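Local atomic coordinates of C-type diheme-containing protein (Kuenenia stuttgartiensis, PDB entry 6H5L), a protein that binds heme c covalently and probably carries electrons within a multiheme reductase complex of an anammox bacterium. Residues B[125-130]-B[208-213]; B[1-6]-B[88-93]. All coordinates share one frame; numbering follows the deposited sequence.

Overall arrangement
Each contact belongs to a different cytochrome c unit of this diheme chain, and they share no helix or loop. Their centres lie 38 Å apart on opposite sides of the chain's centre, the nearest atoms about 23 Å apart. Interaction 1 joins two helices, 122-135 and 205-217, crossing almost at right angles beside a heme. Interaction 2 lays an extended N-terminal arm over helix 86-91 and the start of helix 93-97, with I1 and E2 at the surface. Both are partly buried, apolar and without hydrogen bonds between their segments. In interaction 1 a glycine brings two backbones together and a leucine meets the heme; in interaction 2 an alanine receives isoleucine and proline side chains.

Interaction 1. Residues B[125-130]-B[208-213]; sequences ILAGKK and RWYLTH. With HEC (heme c), chain K.
G128 and L211 bring their CA atoms to 3.9 Å where helices 122-135 and 205-217 cross; the axes of segments 125-130 and 208-213 come within 6.9 Å and are turned by 94°. These are the first and last helices of the second cytochrome c unit, the near-perpendicular pair characteristic of the fold. With no side chain on G128, backbone lies on backbone, and its CA-H points at Y210 O with CA 3.5 Å from that oxygen. A127 CB sits obliquely against the Y210 ring, 3.9 Å from CD2, while the phenol end leads away from the crossing. L211 leaves the other side of its helix: standing anti to the backbone N (chi1 -180°), CG lies on the heme side, where both methyls meet the heme CMB methyl, CD2 at 3.6 Å. Cut back to an alanine, this position would lose both methyls and probably leave a gap beside the heme CMB and CBB atoms. F187 and Y132 also touch L211, and C138, covalently bound to the heme, is close by. H213 ND1 hydrogen-bonds T124 OG1 of helix 122-135, while H213 CB meets I125 CG1 at 4.1 Å, the two side chains crossing at about a right angle.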
loop_
_atom_site.group_PDB
_atom_site.type_symbol
_atom_site.label_atom_id
_atom_site.label_comp_id
_atom_site.label_asym_id
_atom_site.label_seq_id
_atom_site.Cartn_x
_atom_site.Cartn_y
_atom_site.Cartn_z
ATOM N N ILE B 125 7.182 36.052 1.808
ATOM C CA ILE B 125 7.027 35.005 2.813
ATOM C C ILE B 125 8.371 34.669 3.451
ATOM O O ILE B 125 8.465 34.481 4.670
ATOM C CB ILE B 125 6.366 33.762 2.188
ATOM C CG1 ILE B 125 4.932 34.083 1.755
ATOM C CG2 ILE B 125 6.383 32.598 3.164
ATOM C CD1 ILE B 125 4.246 32.949 1.021
ATOM N N LEU B 126 9.432 34.598 2.643
ATOM C CA LEU B 126 10.748 34.274 3.186
ATOM C C LEU B 126 11.314 35.422 4.013
ATOM O O LEU B 126 12.062 35.182 4.969
ATOM C CB LEU B 126 11.709 33.902 2.058
ATOM C CG LEU B 126 11.869 32.404 1.777
ATOM C CD1 LEU B 126 10.521 31.737 1.538
ATOM C CD2 LEU B 126 12.796 32.178 0.594
ATOM N N ALA B 127 10.976 36.665 3.667
ATOM C CA ALA B 127 11.395 37.792 4.493
ATOM C C ALA B 127 10.685 37.783 5.838
ATOM O O ALA B 127 11.252 38.233 6.840
ATOM C CB ALA B 127 11.139 39.110 3.763
ATOM N N GLY B 128 9.455 37.277 5.881
ATOM C CA GLY B 128 8.730 37.134 7.128
ATOM C C GLY B 128 9.208 35.946 7.934
ATOM O O GLY B 128 9.228 35.990 9.168
ATOM N N LYS B 129 9.587 34.867 7.242
ATOM C CA LYS B 129 10.184 33.722 7.923
ATOM C C LYS B 129 11.465 34.119 8.642
ATOM O O LYS B 129 11.731 33.658 9.758
ATOM C CB LYS B 129 10.463 32.600 6.924
ATOM C CG LYS B 129 11.258 31.440 7.506
ATOM C CD LYS B 129 11.479 30.336 6.486
ATOM C CE LYS B 129 12.313 29.208 7.074
ATOM N NZ LYS B 129 12.485 28.086 6.110
ATOM N N LYS B 130 12.267 34.980 8.016
ATOM C CA LYS B 130 13.505 35.440 8.634
ATOM C C LYS B 130 13.221 36.260 9.887
ATOM O O LYS B 130 13.883 36.082 10.916
ATOM C CB LYS B 130 14.302 36.258 7.619
ATOM C CG LYS B 130 15.804 36.259 7.827
ATOM C CD LYS B 130 16.485 37.063 6.732
ATOM C CE LYS B 130 17.972 37.222 6.987
ATOM N NZ LYS B 130 18.567 38.223 6.058
ATOM N N ARG B 208 6.020 44.313 8.427
ATOM C CA ARG B 208 4.905 43.647 9.086
ATOM C C ARG B 208 3.945 43.004 8.094
ATOM O O ARG B 208 3.224 42.072 8.466
ATOM C CB ARG B 208 4.155 44.632 9.986
ATOM C CG ARG B 208 4.981 45.106 11.175
ATOM C CD ARG B 208 4.145 45.893 12.170
ATOM N NE ARG B 208 3.494 47.041 11.548
ATOM C CZ ARG B 208 4.085 48.213 11.339
ATOM N NH1 ARG B 208 5.348 48.396 11.700
ATOM N NH2 ARG B 208 3.415 49.200 10.765
ATOM N N TRP B 209 3.920 43.472 6.844
ATOM C CA TRP B 209 3.211 42.732 5.806
ATOM C C TRP B 209 3.985 41.482 5.408
ATOM O O TRP B 209 3.385 40.432 5.153
ATOM C CB TRP B 209 2.958 43.621 4.588
ATOM C CG TRP B 209 1.870 44.635 4.792
ATOM C CD1 TRP B 209 2.016 45.989 4.869
ATOM C CD2 TRP B 209 0.469 44.373 4.952
ATOM N NE1 TRP B 209 0.795 46.587 5.063
ATOM C CE2 TRP B 209 -0.171 45.618 5.119
ATOM C CE3 TRP B 209 -0.306 43.209 4.969
ATOM C CZ2 TRP B 209 -1.548 45.732 5.301
ATOM C CZ3 TRP B 209 -1.673 43.324 5.150
ATOM C CH2 TRP B 209 -2.280 44.575 5.315
ATOM N N TYR B 210 5.317 41.579 5.338
ATOM C CA TYR B 210 6.140 40.384 5.161
ATOM C C TYR B 210 5.857 39.374 6.263
ATOM O O TYR B 210 5.635 38.186 5.998
ATOM C CB TYR B 210 7.630 40.743 5.166
ATOM C CG TYR B 210 8.085 41.784 4.163
ATOM C CD1 TYR B 210 7.336 42.077 3.029
ATOM C CD2 TYR B 210 9.281 42.466 4.352
ATOM C CE1 TYR B 210 7.765 43.029 2.119
ATOM C CE2 TYR B 210 9.716 43.415 3.450
ATOM C CZ TYR B 210 8.955 43.693 2.336
ATOM O OH TYR B 210 9.387 44.639 1.434
ATOM N N LEU B 211 5.870 39.839 7.514
ATOM C CA LEU B 211 5.608 38.960 8.649
ATOM C C LEU B 211 4.198 38.390 8.590
ATOM O O LEU B 211 3.987 37.206 8.872
ATOM C CB LEU B 211 5.824 39.727 9.951
ATOM C CG LEU B 211 5.610 38.996 11.274
ATOM C CD1 LEU B 211 6.616 37.869 11.435
ATOM C CD2 LEU B 211 5.711 39.981 12.428
ATOM N N THR B 212 3.217 39.222 8.231
ATOM C CA THR B 212 1.847 38.736 8.093
ATOM C C THR B 212 1.758 37.629 7.051
ATOM O O THR B 212 1.096 36.609 7.274
ATOM C CB THR B 212 0.913 39.890 7.724
ATOM O OG1 THR B 212 0.837 40.815 8.815
ATOM C CG2 THR B 212 -0.476 39.375 7.401
ATOM N N HIS B 213 2.429 37.809 5.910
ATOM C CA HIS B 213 2.370 36.807 4.848
ATOM C C HIS B 213 2.929 35.469 5.314
ATOM O O HIS B 213 2.396 34.411 4.959
ATOM C CB HIS B 213 3.123 37.306 3.614
ATOM C CG HIS B 213 2.483 38.489 2.956
ATOM N ND1 HIS B 213 3.144 39.279 2.039
ATOM C CD2 HIS B 213 1.241 39.015 3.079
ATOM C CE1 HIS B 213 2.338 40.241 1.628
ATOM N NE2 HIS B 213 1.177 40.104 2.243
HETATM FE FE HEC K . 2.468 36.278 19.655
HETATM C CHA HEC K . -0.947 36.315 19.998
HETATM C CHB HEC K . 2.110 36.316 16.236
HETATM C CHC HEC K . 5.867 36.607 19.292
HETATM C CHD HEC K . 2.879 35.492 22.958
HETATM N NA HEC K . 0.869 36.368 18.352
HETATM C C1A HEC K . -0.460 36.252 18.710
HETATM C C2A HEC K . -1.237 36.060 17.500
HETATM C C3A HEC K . -0.391 36.057 16.462
HETATM C C4A HEC K . 0.951 36.252 16.977
HETATM C CMA HEC K . -0.762 35.882 14.972
HETATM C CAA HEC K . -2.772 35.882 17.434
HETATM C CBA HEC K . -3.437 37.172 16.958
HETATM C CGA HEC K . -4.933 36.991 16.942
HETATM O O1A HEC K . -5.414 35.932 17.421
HETATM O O2A HEC K . -5.646 37.905 16.455
HETATM N NB HEC K . 3.766 36.355 18.053
HETATM C C1B HEC K . 3.378 36.524 16.739
HETATM C C2B HEC K . 4.529 36.971 15.982
HETATM C C3B HEC K . 5.574 37.050 16.821
HETATM C C4B HEC K . 5.110 36.665 18.142
HETATM C CMB HEC K . 4.509 37.260 14.464
HETATM C CAB HEC K . 7.027 37.467 16.493
HETATM C CBB HEC K . 7.124 38.911 15.955
HETATM N NC HEC K . 4.080 36.043 20.884
HETATM C C1C HEC K . 5.397 36.305 20.553
HETATM C C2C HEC K . 6.168 36.343 21.781
HETATM C C3C HEC K . 5.373 35.907 22.769
HETATM C C4C HEC K . 4.021 35.796 22.242
HETATM C CMC HEC K . 7.713 36.432 21.827
HETATM C CAC HEC K . 5.776 35.699 24.249
HETATM C CBC HEC K . 6.127 37.049 24.911
HETATM N ND HEC K . 1.158 35.935 21.236
HETATM C C1D HEC K . 1.573 35.666 22.539
HETATM C C2D HEC K . 0.402 35.597 23.385
HETATM C C3D HEC K . -0.797 35.854 22.460
HETATM C C4D HEC K . -0.229 36.053 21.145
HETATM C CMD HEC K . 0.367 35.323 24.903
HETATM C CAD HEC K . -2.293 35.894 22.844
HETATM C CBD HEC K . -2.850 34.474 22.890
HETATM C CGD HEC K . -4.266 34.490 23.403
HETATM O O1D HEC K . -4.857 35.596 23.516
HETATM O O2D HEC K . -4.806 33.393 23.703
#

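Interaction 2. Residues B[1-6]-B[88-93]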
loop_
_atom_site.group_PDB
_atom_site.type_symbol
_atom_site.label_atom_id
_atom_site.label_comp_id
_atom_site.label_asym_id
_atom_site.label_seq_id
_atom_site.Cartn_x
_atom_site.Cartn_y
_atom_site.Cartn_z
ATOM N N ILE B 1 -24.219 51.603 13.085
ATOM C CA ILE B 1 -24.792 52.941 13.176
ATOM C C ILE B 1 -24.046 53.780 14.205
ATOM O O ILE B 1 -22.852 53.580 14.431
ATOM C CB ILE B 1 -26.297 52.878 13.499
ATOM C CG1 ILE B 1 -26.632 51.607 14.286
ATOM C CG2 ILE B 1 -27.117 52.952 12.220
ATOM C CD1 ILE B 1 -26.189 51.624 15.735
ATOM N N GLU B 2 -24.749 54.721 14.829
ATOM C CA GLU B 2 -24.142 55.629 15.792
ATOM C C GLU B 2 -24.108 54.988 17.173
ATOM O O GLU B 2 -25.131 54.524 17.680
ATOM C CB GLU B 2 -24.901 56.954 15.843
ATOM C CG GLU B 2 -24.545 57.894 14.706
ATOM C CD GLU B 2 -23.055 58.177 14.637
ATOM O OE1 GLU B 2 -22.423 58.318 15.706
ATOM O OE2 GLU B 2 -22.510 58.248 13.514
ATOM N N ILE B 3 -22.924 54.970 17.774
ATOM C CA ILE B 3 -22.719 54.406 19.103
ATOM C C ILE B 3 -22.834 55.543 20.115
ATOM O O ILE B 3 -22.082 56.525 20.010
ATOM C CB ILE B 3 -21.355 53.709 19.213
ATOM C CG1 ILE B 3 -21.195 52.682 18.089
ATOM C CG2 ILE B 3 -21.202 53.050 20.574
ATOM C CD1 ILE B 3 -19.836 52.042 18.035
ATOM N N PRO B 4 -23.734 55.457 21.089
ATOM C CA PRO B 4 -23.912 56.570 22.025
ATOM C C PRO B 4 -22.770 56.660 23.025
ATOM O O PRO B 4 -22.090 55.673 23.320
ATOM C CB PRO B 4 -25.234 56.228 22.727
ATOM C CG PRO B 4 -25.273 54.735 22.697
ATOM C CD PRO B 4 -24.638 54.330 21.389
ATOM N N LYS B 5 -22.554 57.876 23.529
ATOM C CA LYS B 5 -21.682 58.077 24.678
ATOM C C LYS B 5 -22.425 57.896 25.992
ATOM O O LYS B 5 -21.830 57.454 26.983
ATOM C CB LYS B 5 -21.072 59.477 24.641
ATOM C CG LYS B 5 -20.479 59.887 23.296
ATOM C CD LYS B 5 -19.270 59.041 22.940
ATOM C CE LYS B 5 -18.597 59.564 21.683
ATOM N NZ LYS B 5 -17.374 58.792 21.330
ATOM N N GLU B 6 -23.718 58.210 26.006
ATOM C CA GLU B 6 -24.531 58.105 27.206
ATOM C C GLU B 6 -24.892 56.654 27.497
ATOM O O GLU B 6 -25.018 55.824 26.592
ATOM C CB GLU B 6 -25.805 58.943 27.062
ATOM C CG GLU B 6 -26.533 58.797 25.728
ATOM C CD GLU B 6 -26.065 59.804 24.688
ATOM O OE1 GLU B 6 -25.521 59.384 23.644
ATOM O OE2 GLU B 6 -26.237 61.018 24.922
ATOM N N GLN B 88 -28.831 47.351 20.025
ATOM C CA GLN B 88 -28.546 46.653 21.276
ATOM C C GLN B 88 -27.046 46.504 21.498
ATOM O O GLN B 88 -26.539 46.769 22.594
ATOM C CB GLN B 88 -29.229 45.284 21.281
ATOM C CG GLN B 88 -30.725 45.332 21.547
ATOM C CD GLN B 88 -31.367 43.959 21.510
ATOM O OE1 GLN B 88 -31.124 43.172 20.595
ATOM N NE2 GLN B 88 -32.189 43.662 22.511
ATOM N N ARG B 89 -26.318 46.073 20.464
ATOM C CA ARG B 89 -24.869 45.943 20.586
ATOM C C ARG B 89 -24.198 47.293 20.794
ATOM O O ARG B 89 -23.147 47.371 21.439
ATOM C CB ARG B 89 -24.299 45.258 19.345
ATOM C CG ARG B 89 -24.574 43.769 19.261
ATOM C CD ARG B 89 -24.048 43.210 17.950
ATOM N NE ARG B 89 -25.093 43.118 16.936
ATOM C CZ ARG B 89 -24.874 43.202 15.628
ATOM N NH1 ARG B 89 -23.647 43.401 15.170
ATOM N NH2 ARG B 89 -25.886 43.102 14.778
ATOM N N ALA B 90 -24.779 48.363 20.250
ATOM C CA ALA B 90 -24.196 49.687 20.418
ATOM C C ALA B 90 -24.487 50.271 21.794
ATOM O O ALA B 90 -23.688 51.065 22.306
ATOM C CB ALA B 90 -24.705 50.628 19.324
ATOM N N SER B 91 -25.609 49.892 22.410
ATOM C CA SER B 91 -25.984 50.454 23.702
ATOM C C SER B 91 -25.166 49.891 24.857
ATOM O O SER B 91 -25.142 50.499 25.932
ATOM C CB SER B 91 -27.473 50.217 23.970
ATOM O OG SER B 91 -27.748 48.840 24.149
ATOM N N VAL B 92 -24.500 48.746 24.667
ATOM C CA VAL B 92 -23.671 48.169 25.723
ATOM C C VAL B 92 -22.228 48.644 25.666
ATOM O O VAL B 92 -21.468 48.389 26.615
ATOM C CB VAL B 92 -23.685 46.627 25.685
ATOM C CG1 VAL B 92 -25.092 46.099 25.873
ATOM C CG2 VAL B 92 -23.082 46.118 24.380
ATOM N N VAL B 93 -21.820 49.310 24.583
ATOM C CA VAL B 93 -20.470 49.868 24.519
ATOM C C VAL B 93 -20.183 50.816 25.684
ATOM O O VAL B 93 -19.154 50.638 26.350
ATOM C CB VAL B 93 -20.226 50.521 23.149
ATOM C CG1 VAL B 93 -18.856 51.181 23.108
ATOM C CG2 VAL B 93 -20.361 49.487 22.041
#
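I3 and A90 bring the backbones nearest, CA to CA 5.1 Å, as the irregular chain 1-6 passes over helix 86-91 and moves off again, P4 and S91 already being 6.7 Å apart at CA. A90 points its methyl at the arm and buries more area here than any other residue. I1 reaches it with the tip of its side chain, CD1 lying 4.0 Å from A90 CB, and I3 adds CG1 at a slightly longer distance. With CG1 of I3 beside the backbone N (chi1 -53°), CG2 stands anti to that N and rests on the helix side, with A90 O 3.6 Å and V93 CB 3.7 Å from it, and it also meets both V93 methyls. P4 lays the CD corner of its ring on A90 O at 3.5 Å. In the first cytochrome c fold of the chain, the arm leading into helix 9-18 packs over helix 86-91 and the start of helix 93-97. V92 turns its CB away from the arm, touches V14 and I69, and belongs to the heme c pocket. Y66 of helix 62-71 also touches I3, and K5 ties the arm to that helix by a salt bridge to D62. Within the 88-93 segment, S91 OG points back along the helix and hydrogen-bonds Q88 O at 2.9 Å, its donor tilted 28° from the carbonyl plane.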